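Local coordinates for protein mevalonate diphosphate decarboxylase (Legionella pneumophila, PDB 3LTO) that probably catalyses the ATP-dependent decarboxylation of mevalonate diphosphate to isopentenyl diphosphate, a step of isoprenoid biosynthesis, at residues L13-G18 / E206-R211; E213-L218 / Y232-H237; L261-V266 / G310-L315. All coordinates share one frame; numbering follows the deposited sequence.

Interaction 1 is the buried contact of the three, and it ties a loop of the N-terminal domain to the first turn of helix 208-224 by a polar meeting at one arginine, helped weakly by a water. Interaction 2 lies further along the same helix, where it pairs with helix 228-247 through aliphatic groups; one side is buried and the other reaches the surface. The two touch directly, Ile14 lying on Leu216 and Leu13 on Cys235. Interaction 3 is also partly buried and joins helix 258-274 to the C-terminal segment through one tyrosine, aliphatic contact over its ring and a polar tip. It meets interaction 2 where Trp236 packs against the backbone of Leu264.

Interaction 1: L13-G18 / E206-R211; sequences LIKYMG and ETRSER. With SO4 (sulfate ion), chain C; SO4 (sulfate ion), chain D.
Arg208 reaches from the first turn of its helix to the backbone of Lys15 and the side chain of Met17, and these pairs make the contact. Among the polar links, NH2 of Arg208 donates a weak hydrogen bond to Lys15 O at 3.5 Å, the carbonyl lying near the guanidinium plane at its edge. The same NH2 has a firmer partner in Glu238, which also takes the backbone N of Lys15, while NH1 pairs with Asp241. A water lies between the two segments, 3.0 Å from Tyr16 O, and takes a weak bond from Arg208 NE (3.4 Å).

Van der Waals contact is made by the terminal methyl of Met17, a selenomethionine in this crystal. With CG anti to the backbone N (chi1 -154°) and a bend at chi3, CE comes against the NE side of the Arg208 guanidinium; the modelled 3.1 Å from CE to NE is doubtfully short. Lys15 CB passes NH2 of Arg208, whereas its amine runs away to Asp283 and Ala12.

The loop also holds two sulfates, probably from the crystallisation liquor. Tyr16 N gives a nearly straight bond (176°) to O1 of the chain C ion. Met17 N reaches O4 of that ion at 2.8 Å. Tyr16 OH donates to O1 of the chain D sulfate at 2.6 Å. They may mark where substrate phosphates bind, as in relatives.

Following strand 2-12, the loop lies against two helices of the C-terminal domain: Leu13 and Ile14 pack on Leu219 of helix 208-224, and Met17 on Met242 and Leu245 of helix 228-247.

Interaction 2: E213-L218 / Y232-H237; sequences EANLKL and YQICWH
Ile234 points at helix 208-224 and meets Asn215 and Leu218, which stand one turn apart there. From its CB the side chain forks. CG2, anti to the backbone N, is the branch over Asn215: this methyl lies 3.5 Å from Asn215 O and 3.9 Å from Asn215 CB, touching the base of that residue rather than its amide. The other branch leaves through CG1 and stays extended (chi2 169°), so its CD1 is carried one turn along the partner helix to Leu218. There the methyl sits 3.6 Å from Leu218 CB and 3.5 Å from the carbonyl carbon of Leu218, resting as much on the backbone as on the side chain. One isoleucine thus straddles two successive turns with two methyls.

The amide of Asn215 is busy elsewhere, ND2 bonding to Glu238, the acid that also takes Arg208 from the start of the same helix. The backbones come close here, the CA atoms of Asn215 and Ile234 being 6.4 Å apart. Cys235 and Trp236 touch strand 279-281, and Trp236 also helix 258-274, while Glu213 and Leu216 on the other helix pack against Gly310 of the second subunit.

Helices 208-224 and 228-247 run in roughly opposite directions with only a short connection between them: this is a helical hairpin, part of the helical layer of the GHMP-type C-terminal domain.

Interaction 3: L261-V266 / G310-L315; sequences LHILSV and GNYDVL
The hydroxyl oxygen of Tyr312 comes to rest against the backbone of helix 258-274, lying against the CB atoms of His262 and Ile263. It donates a hydrogen bond to the main-chain carbonyl of Asn259, within the first turn of that helix, and this fixes the tip of the ring. Of the two carbons, Ile263 CB is 3.4 Å from Tyr312 OH and His262 CB 3.6 Å. The imidazole of His262 leads away, so that residue offers just the base of its side chain.

The ring itself lies across Ile263. Its CZ is 3.5 Å from Ile263 CB, and CG1 of the isoleucine stands 4.0 Å over one face, nearer the ring's margin than its centre. Placing CG1 anti to the backbone N (chi1 -170°) sends that branch along the ring, where Ile263 CD1 comes within 4.0 Å of Tyr312 CE1; CG2 remains nearer the hydroxyl end. The two side chains therefore run antiparallel, lying alongside one another. Ile181 of strand 177-182 touches both of them, and Leu308 of helix 297-308 adds to the packing on Ile263.

From Tyr312 the chain continues into the short, weakly bonded strand 313-314, whose Asp313 pairs with Val182 at the border of a four-stranded antiparallel sheet. The strand order, with the first strand between the third and the fourth and helices packed on the sheet, matches the ferredoxin-like fold of GHMP C-terminal domains, with extra helices in the first crossover; here the ring of Tyr312 joins the entry to its last strand to a covering helix.

Interaction 1: L13-G18 / E206-R211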
loop_
_atom_site.group_PDB
_atom_site.type_symbol
_atom_site.label_atom_id
_atom_site.label_comp_id
_atom_site.label_asym_id
_atom_site.label_seq_id
_atom_site.Cartn_x
_atom_site.Cartn_y
_atom_site.Cartn_z
ATOM N N LEU A 13 -15.287 -5.795 -11.273
ATOM C CA LEU A 13 -16.347 -6.663 -10.757
ATOM C C LEU A 13 -16.699 -6.126 -9.356
ATOM O O LEU A 13 -17.864 -6.142 -8.943
ATOM C CB LEU A 13 -15.860 -8.118 -10.689
ATOM C CG LEU A 13 -15.991 -8.948 -11.976
ATOM C CD1 LEU A 13 -15.477 -8.158 -13.157
ATOM C CD2 LEU A 13 -15.236 -10.260 -11.843
ATOM N N ILE A 14 -15.673 -5.663 -8.634
ATOM C CA ILE A 14 -15.830 -5.040 -7.312
ATOM C C ILE A 14 -15.378 -3.596 -7.595
ATOM O O ILE A 14 -14.268 -3.372 -8.084
ATOM C CB ILE A 14 -14.911 -5.684 -6.250
ATOM C CG1 ILE A 14 -15.257 -7.170 -6.088
ATOM C CG2 ILE A 14 -15.078 -4.960 -4.915
ATOM C CD1 ILE A 14 -16.654 -7.430 -5.527
ATOM N N LYS A 15 -16.231 -2.623 -7.290
ATOM C CA LYS A 15 -15.939 -1.223 -7.608
ATOM C C LYS A 15 -15.101 -0.386 -6.648
ATOM O O LYS A 15 -15.316 -0.395 -5.444
ATOM C CB LYS A 15 -17.252 -0.457 -7.835
ATOM C CG LYS A 15 -18.327 -1.181 -8.642
ATOM C CD LYS A 15 -17.906 -1.412 -10.074
ATOM C CE LYS A 15 -19.043 -2.021 -10.883
ATOM N NZ LYS A 15 -18.637 -2.313 -12.292
ATOM N N TYR A 16 -14.159 0.362 -7.213
ATOM C CA TYR A 16 -13.325 1.283 -6.458
ATOM C C TYR A 16 -14.221 2.502 -6.257
ATOM O O TYR A 16 -14.396 2.987 -5.147
ATOM C CB TYR A 16 -12.086 1.660 -7.272
ATOM C CG TYR A 16 -11.478 2.994 -6.895
ATOM C CD1 TYR A 16 -11.180 3.308 -5.566
ATOM C CD2 TYR A 16 -11.194 3.942 -7.875
ATOM C CE1 TYR A 16 -10.617 4.538 -5.231
ATOM C CE2 TYR A 16 -10.632 5.163 -7.555
ATOM C CZ TYR A 16 -10.347 5.462 -6.234
ATOM O OH TYR A 16 -9.825 6.697 -5.934
HETATM N N MSE A 17 -14.779 2.986 -7.360
HETATM C CA MSE A 17 -15.712 4.111 -7.364
HETATM C C MSE A 17 -15.156 5.472 -6.947
HETATM O O MSE A 17 -15.915 6.391 -6.644
HETATM C CB MSE A 17 -16.922 3.775 -6.486
HETATM C CG MSE A 17 -18.182 4.513 -6.874
HETATM SE SE MSE A 17 -19.622 4.194 -5.617
HETATM C CE MSE A 17 -19.410 2.300 -5.454
ATOM N N GLY A 18 -13.839 5.606 -6.934
ATOM C CA GLY A 18 -13.253 6.873 -6.556
ATOM C C GLY A 18 -13.420 7.196 -5.085
ATOM O O GLY A 18 -13.183 8.324 -4.661
ATOM N N GLU A 206 -21.768 5.854 3.313
ATOM C CA GLU A 206 -20.953 5.633 4.503
ATOM C C GLU A 206 -20.563 4.171 4.717
ATOM O O GLU A 206 -19.439 3.876 5.134
ATOM C CB GLU A 206 -21.726 6.130 5.727
ATOM C CG GLU A 206 -23.141 5.526 5.796
ATOM C CD GLU A 206 -23.993 6.127 6.895
ATOM O OE1 GLU A 206 -23.662 5.917 8.081
ATOM O OE2 GLU A 206 -24.988 6.818 6.570
ATOM N N THR A 207 -21.498 3.269 4.439
ATOM C CA THR A 207 -21.294 1.833 4.616
ATOM C C THR A 207 -20.947 1.070 3.328
ATOM O O THR A 207 -20.852 -0.162 3.329
ATOM C CB THR A 207 -22.561 1.197 5.204
ATOM O OG1 THR A 207 -23.674 1.493 4.346
ATOM C CG2 THR A 207 -22.846 1.758 6.615
ATOM N N ARG A 208 -20.760 1.810 2.240
ATOM C CA ARG A 208 -20.449 1.233 0.932
ATOM C C ARG A 208 -19.182 0.356 0.858
ATOM O O ARG A 208 -19.195 -0.721 0.249
ATOM C CB ARG A 208 -20.393 2.373 -0.097
ATOM C CG ARG A 208 -19.760 2.038 -1.428
ATOM C CD ARG A 208 -20.379 0.824 -2.098
ATOM N NE ARG A 208 -19.445 0.313 -3.097
ATOM C CZ ARG A 208 -19.438 -0.926 -3.575
ATOM N NH1 ARG A 208 -20.328 -1.819 -3.156
ATOM N NH2 ARG A 208 -18.511 -1.275 -4.457
ATOM N N SER A 209 -18.096 0.799 1.480
ATOM C CA SER A 209 -16.858 0.034 1.452
ATOM C C SER A 209 -16.965 -1.272 2.234
ATOM O O SER A 209 -16.357 -2.272 1.861
ATOM C CB SER A 209 -15.700 0.882 1.982
ATOM O OG SER A 209 -15.466 1.991 1.128
ATOM N N GLU A 210 -17.734 -1.272 3.318
ATOM C CA GLU A 210 -17.907 -2.497 4.097
ATOM C C GLU A 210 -18.546 -3.560 3.213
ATOM O O GLU A 210 -18.123 -4.713 3.211
ATOM C CB GLU A 210 -18.802 -2.249 5.314
ATOM C CG GLU A 210 -18.102 -1.603 6.493
ATOM C CD GLU A 210 -19.055 -0.804 7.365
ATOM O OE1 GLU A 210 -20.162 -1.301 7.660
ATOM O OE2 GLU A 210 -18.693 0.321 7.759
ATOM N N ARG A 211 -19.571 -3.166 2.464
ATOM C CA ARG A 211 -20.255 -4.099 1.573
ATOM C C ARG A 211 -19.332 -4.586 0.449
ATOM O O ARG A 211 -19.341 -5.769 0.092
ATOM C CB ARG A 211 -21.504 -3.443 0.968
ATOM C CG ARG A 211 -22.595 -3.119 1.984
ATOM C CD ARG A 211 -23.922 -2.805 1.293
ATOM N NE ARG A 211 -23.861 -1.584 0.491
ATOM C CZ ARG A 211 -23.818 -0.354 0.993
ATOM N NH1 ARG A 211 -23.827 -0.177 2.303
ATOM N NH2 ARG A 211 -23.779 0.700 0.184
HETATM S S SO4 C . -14.119 1.392 -10.830
HETATM O O1 SO4 C . -13.776 0.289 -9.916
HETATM O O2 SO4 C . -12.960 1.654 -11.688
HETATM O O3 SO4 C . -15.276 0.991 -11.643
HETATM O O4 SO4 C . -14.452 2.617 -10.093
HETATM S S SO4 D . -9.710 9.065 -8.681
HETATM O O1 SO4 D . -8.844 8.336 -7.745
HETATM O O2 SO4 D . -9.146 9.012 -10.038
HETATM O O3 SO4 D . -11.047 8.448 -8.688
HETATM O O4 SO4 D . -9.827 10.469 -8.251
HETATM O O HOH W 1 -16.531 1.987 -3.338
#

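Interaction 2: E213-L218 / Y232-H237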
loop_
_atom_site.group_PDB
_atom_site.type_symbol
_atom_site.label_atom_id
_atom_site.label_comp_id
_atom_site.label_asym_id
_atom_site.label_seq_id
_atom_site.Cartn_x
_atom_site.Cartn_y
_atom_site.Cartn_z
ATOM N N GLU A 213 -16.082 -4.887 0.486
ATOM C CA GLU A 213 -15.095 -5.821 1.020
ATOM C C GLU A 213 -15.763 -7.166 1.256
ATOM O O GLU A 213 -15.185 -8.214 0.966
ATOM C CB GLU A 213 -14.506 -5.296 2.334
ATOM C CG GLU A 213 -13.532 -4.126 2.187
ATOM C CD GLU A 213 -12.273 -4.489 1.401
ATOM O OE1 GLU A 213 -11.829 -5.653 1.482
ATOM O OE2 GLU A 213 -11.716 -3.605 0.716
ATOM N N ALA A 214 -16.987 -7.131 1.779
ATOM C CA ALA A 214 -17.735 -8.354 2.043
ATOM C C ALA A 214 -18.026 -9.077 0.726
ATOM O O ALA A 214 -18.004 -10.306 0.667
ATOM C CB ALA A 214 -19.049 -8.031 2.771
ATOM N N ASN A 215 -18.303 -8.313 -0.327
ATOM C CA ASN A 215 -18.585 -8.909 -1.627
ATOM C C ASN A 215 -17.323 -9.466 -2.259
ATOM O O ASN A 215 -17.368 -10.475 -2.963
ATOM C CB ASN A 215 -19.212 -7.886 -2.572
ATOM C CG ASN A 215 -20.596 -7.471 -2.136
ATOM O OD1 ASN A 215 -21.332 -8.263 -1.544
ATOM N ND2 ASN A 215 -20.972 -6.234 -2.443
ATOM N N LEU A 216 -16.199 -8.801 -2.008
ATOM C CA LEU A 216 -14.914 -9.229 -2.546
ATOM C C LEU A 216 -14.517 -10.583 -1.967
ATOM O O LEU A 216 -14.030 -11.457 -2.682
ATOM C CB LEU A 216 -13.837 -8.194 -2.223
ATOM C CG LEU A 216 -12.397 -8.540 -2.622
ATOM C CD1 LEU A 216 -12.327 -8.919 -4.108
ATOM C CD2 LEU A 216 -11.490 -7.337 -2.322
ATOM N N LYS A 217 -14.721 -10.744 -0.665
ATOM C CA LYS A 217 -14.395 -11.997 0.001
ATOM C C LYS A 217 -15.243 -13.112 -0.594
ATOM O O LYS A 217 -14.745 -14.206 -0.849
ATOM C CB LYS A 217 -14.661 -11.903 1.508
ATOM C CG LYS A 217 -14.592 -13.257 2.216
ATOM C CD LYS A 217 -15.108 -13.190 3.652
ATOM C CE LYS A 217 -14.043 -12.700 4.614
ATOM N NZ LYS A 217 -12.930 -13.686 4.771
ATOM N N LEU A 218 -16.523 -12.832 -0.824
ATOM C CA LEU A 218 -17.419 -13.836 -1.396
ATOM C C LEU A 218 -17.039 -14.151 -2.841
ATOM O O LEU A 218 -16.982 -15.315 -3.245
ATOM C CB LEU A 218 -18.874 -13.352 -1.333
ATOM C CG LEU A 218 -19.491 -13.222 0.065
ATOM C CD1 LEU A 218 -20.876 -12.605 -0.035
ATOM C CD2 LEU A 218 -19.566 -14.592 0.716
ATOM N N TYR A 232 -21.789 -14.383 -10.757
ATOM C CA TYR A 232 -22.882 -13.631 -11.374
ATOM C C TYR A 232 -23.700 -12.866 -10.322
ATOM O O TYR A 232 -23.843 -11.650 -10.410
ATOM C CB TYR A 232 -23.787 -14.596 -12.143
ATOM C CG TYR A 232 -25.218 -14.138 -12.349
ATOM C CD1 TYR A 232 -25.516 -13.012 -13.115
ATOM C CD2 TYR A 232 -26.279 -14.866 -11.813
ATOM C CE1 TYR A 232 -26.829 -12.625 -13.343
ATOM C CE2 TYR A 232 -27.605 -14.489 -12.035
ATOM C CZ TYR A 232 -27.872 -13.369 -12.802
ATOM O OH TYR A 232 -29.179 -13.008 -13.046
ATOM N N GLN A 233 -24.212 -13.582 -9.324
ATOM C CA GLN A 233 -25.028 -12.980 -8.272
ATOM C C GLN A 233 -24.303 -11.888 -7.489
ATOM O O GLN A 233 -24.845 -10.805 -7.264
ATOM C CB GLN A 233 -25.523 -14.073 -7.321
ATOM C CG GLN A 233 -26.226 -15.212 -8.049
ATOM C CD GLN A 233 -26.652 -16.340 -7.129
ATOM O OE1 GLN A 233 -25.882 -16.790 -6.283
ATOM N NE2 GLN A 233 -27.881 -16.815 -7.305
ATOM N N ILE A 234 -23.078 -12.171 -7.071
ATOM C CA ILE A 234 -22.299 -11.193 -6.330
ATOM C C ILE A 234 -22.066 -9.938 -7.174
ATOM O O ILE A 234 -22.304 -8.822 -6.715
ATOM C CB ILE A 234 -20.934 -11.777 -5.909
ATOM C CG1 ILE A 234 -21.144 -13.018 -5.035
ATOM C CG2 ILE A 234 -20.133 -10.734 -5.142
ATOM C CD1 ILE A 234 -19.875 -13.802 -4.792
ATOM N N CYS A 235 -21.600 -10.113 -8.406
ATOM C CA CYS A 235 -21.352 -8.956 -9.260
ATOM C C CYS A 235 -22.636 -8.180 -9.503
ATOM O O CYS A 235 -22.615 -6.955 -9.647
ATOM C CB CYS A 235 -20.730 -9.390 -10.591
ATOM S SG CYS A 235 -19.022 -9.995 -10.439
ATOM N N TRP A 236 -23.751 -8.904 -9.546
ATOM C CA TRP A 236 -25.061 -8.301 -9.759
ATOM C C TRP A 236 -25.355 -7.380 -8.576
ATOM O O TRP A 236 -25.689 -6.203 -8.743
ATOM C CB TRP A 236 -26.112 -9.412 -9.856
ATOM C CG TRP A 236 -27.508 -8.990 -10.243
ATOM C CD1 TRP A 236 -28.544 -8.699 -9.399
ATOM C CD2 TRP A 236 -28.039 -8.896 -11.574
ATOM N NE1 TRP A 236 -29.685 -8.439 -10.119
ATOM C CE2 TRP A 236 -29.402 -8.552 -11.456
ATOM C CE3 TRP A 236 -27.490 -9.069 -12.853
ATOM C CZ2 TRP A 236 -30.232 -8.379 -12.571
ATOM C CZ3 TRP A 236 -28.313 -8.899 -13.963
ATOM C CH2 TRP A 236 -29.672 -8.558 -13.814
ATOM N N HIS A 237 -25.213 -7.931 -7.376
ATOM C CA HIS A 237 -25.451 -7.181 -6.152
ATOM C C HIS A 237 -24.517 -5.981 -6.069
ATOM O O HIS A 237 -24.930 -4.888 -5.686
ATOM C CB HIS A 237 -25.255 -8.098 -4.938
ATOM C CG HIS A 237 -26.280 -9.186 -4.832
ATOM N ND1 HIS A 237 -26.085 -10.324 -4.081
ATOM C CD2 HIS A 237 -27.513 -9.303 -5.379
ATOM C CE1 HIS A 237 -27.152 -11.099 -4.173
ATOM N NE2 HIS A 237 -28.034 -10.501 -4.955
#

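Interaction 3: L261-V266 / G310-L315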
loop_
_atom_site.group_PDB
_atom_site.type_symbol
_atom_site.label_atom_id
_atom_site.label_comp_id
_atom_site.label_asym_id
_atom_site.label_seq_id
_atom_site.Cartn_x
_atom_site.Cartn_y
_atom_site.Cartn_z
ATOM N N LEU A 261 -33.793 -1.861 -17.409
ATOM C CA LEU A 261 -34.460 -2.859 -16.581
ATOM C C LEU A 261 -35.050 -4.004 -17.401
ATOM O O LEU A 261 -35.052 -5.154 -16.967
ATOM C CB LEU A 261 -35.553 -2.191 -15.734
ATOM C CG LEU A 261 -35.049 -1.148 -14.726
ATOM C CD1 LEU A 261 -36.220 -0.445 -14.074
ATOM C CD2 LEU A 261 -34.173 -1.836 -13.663
ATOM N N HIS A 262 -35.538 -3.692 -18.592
ATOM C CA HIS A 262 -36.108 -4.717 -19.446
ATOM C C HIS A 262 -35.050 -5.761 -19.757
ATOM O O HIS A 262 -35.277 -6.951 -19.566
ATOM C CB HIS A 262 -36.636 -4.101 -20.752
ATOM C CG HIS A 262 -37.769 -3.142 -20.547
ATOM N ND1 HIS A 262 -38.080 -2.150 -21.452
ATOM C CD2 HIS A 262 -38.666 -3.027 -19.538
ATOM C CE1 HIS A 262 -39.121 -1.465 -21.010
ATOM N NE2 HIS A 262 -39.494 -1.977 -19.850
ATOM N N ILE A 263 -33.878 -5.317 -20.199
ATOM C CA ILE A 263 -32.828 -6.261 -20.552
ATOM C C ILE A 263 -32.203 -6.948 -19.335
ATOM O O ILE A 263 -31.798 -8.104 -19.415
ATOM C CB ILE A 263 -31.743 -5.580 -21.440
ATOM C CG1 ILE A 263 -30.795 -6.640 -21.999
ATOM C CG2 ILE A 263 -30.974 -4.531 -20.648
ATOM C CD1 ILE A 263 -31.515 -7.788 -22.724
ATOM N N LEU A 264 -32.133 -6.253 -18.203
ATOM C CA LEU A 264 -31.586 -6.878 -16.998
ATOM C C LEU A 264 -32.543 -7.995 -16.573
ATOM O O LEU A 264 -32.115 -9.087 -16.216
ATOM C CB LEU A 264 -31.434 -5.856 -15.864
ATOM C CG LEU A 264 -30.356 -4.790 -16.064
ATOM C CD1 LEU A 264 -30.275 -3.895 -14.839
ATOM C CD2 LEU A 264 -29.019 -5.473 -16.315
ATOM N N SER A 265 -33.840 -7.707 -16.626
ATOM C CA SER A 265 -34.871 -8.680 -16.275
ATOM C C SER A 265 -34.786 -9.878 -17.213
ATOM O O SER A 265 -34.944 -11.023 -16.794
ATOM C CB SER A 265 -36.256 -8.040 -16.392
ATOM O OG SER A 265 -37.281 -8.987 -16.157
ATOM N N VAL A 266 -34.534 -9.609 -18.488
ATOM C CA VAL A 266 -34.419 -10.679 -19.464
ATOM C C VAL A 266 -33.229 -11.576 -19.127
ATOM O O VAL A 266 -33.320 -12.800 -19.196
ATOM C CB VAL A 266 -34.267 -10.108 -20.895
ATOM C CG1 VAL A 266 -33.772 -11.180 -21.850
ATOM C CG2 VAL A 266 -35.615 -9.576 -21.379
ATOM N N GLY A 310 -32.028 -6.784 -32.735
ATOM C CA GLY A 310 -33.288 -6.109 -32.984
ATOM C C GLY A 310 -33.805 -5.287 -31.819
ATOM O O GLY A 310 -34.791 -4.564 -31.963
ATOM N N ASN A 311 -33.143 -5.384 -30.670
ATOM C CA ASN A 311 -33.572 -4.639 -29.490
ATOM C C ASN A 311 -32.536 -3.666 -28.955
ATOM O O ASN A 311 -32.872 -2.547 -28.565
ATOM C CB ASN A 311 -33.958 -5.609 -28.385
ATOM C CG ASN A 311 -34.975 -6.613 -28.843
ATOM O OD1 ASN A 311 -35.964 -6.254 -29.489
ATOM N ND2 ASN A 311 -34.750 -7.882 -28.513
ATOM N N TYR A 312 -31.279 -4.097 -28.921
ATOM C CA TYR A 312 -30.205 -3.248 -28.424
ATOM C C TYR A 312 -28.983 -3.385 -29.300
ATOM O O TYR A 312 -28.767 -4.426 -29.919
ATOM C CB TYR A 312 -29.804 -3.643 -27.001
ATOM C CG TYR A 312 -30.929 -3.675 -25.995
ATOM C CD1 TYR A 312 -31.797 -4.761 -25.922
ATOM C CD2 TYR A 312 -31.125 -2.614 -25.114
ATOM C CE1 TYR A 312 -32.836 -4.791 -24.996
ATOM C CE2 TYR A 312 -32.155 -2.630 -24.185
ATOM C CZ TYR A 312 -33.010 -3.720 -24.129
ATOM O OH TYR A 312 -34.037 -3.727 -23.208
ATOM N N ASP A 313 -28.181 -2.331 -29.358
ATOM C CA ASP A 313 -26.956 -2.399 -30.131
ATOM C C ASP A 313 -25.987 -3.129 -29.223
ATOM O O ASP A 313 -26.031 -2.954 -28.005
ATOM C CB ASP A 313 -26.413 -1.003 -30.456
ATOM C CG ASP A 313 -27.179 -0.324 -31.574
ATOM O OD1 ASP A 313 -27.548 -1.011 -32.555
ATOM O OD2 ASP A 313 -27.399 0.901 -31.477
ATOM N N VAL A 314 -25.117 -3.940 -29.812
ATOM C CA VAL A 314 -24.141 -4.699 -29.039
ATOM C C VAL A 314 -22.734 -4.537 -29.592
ATOM O O VAL A 314 -22.534 -4.528 -30.809
ATOM C CB VAL A 314 -24.466 -6.202 -29.050
ATOM C CG1 VAL A 314 -23.529 -6.939 -28.115
ATOM C CG2 VAL A 314 -25.910 -6.427 -28.654
ATOM N N LEU A 315 -21.759 -4.411 -28.697
ATOM C CA LEU A 315 -20.367 -4.289 -29.108
ATOM C C LEU A 315 -19.599 -5.532 -28.696
ATOM O O LEU A 315 -19.954 -6.112 -27.647
ATOM C CB LEU A 315 -19.716 -3.062 -28.474
ATOM C CG LEU A 315 -19.530 -1.907 -29.455
ATOM C CD1 LEU A 315 -20.563 -0.827 -29.169
ATOM C CD2 LEU A 315 -18.113 -1.351 -29.343
#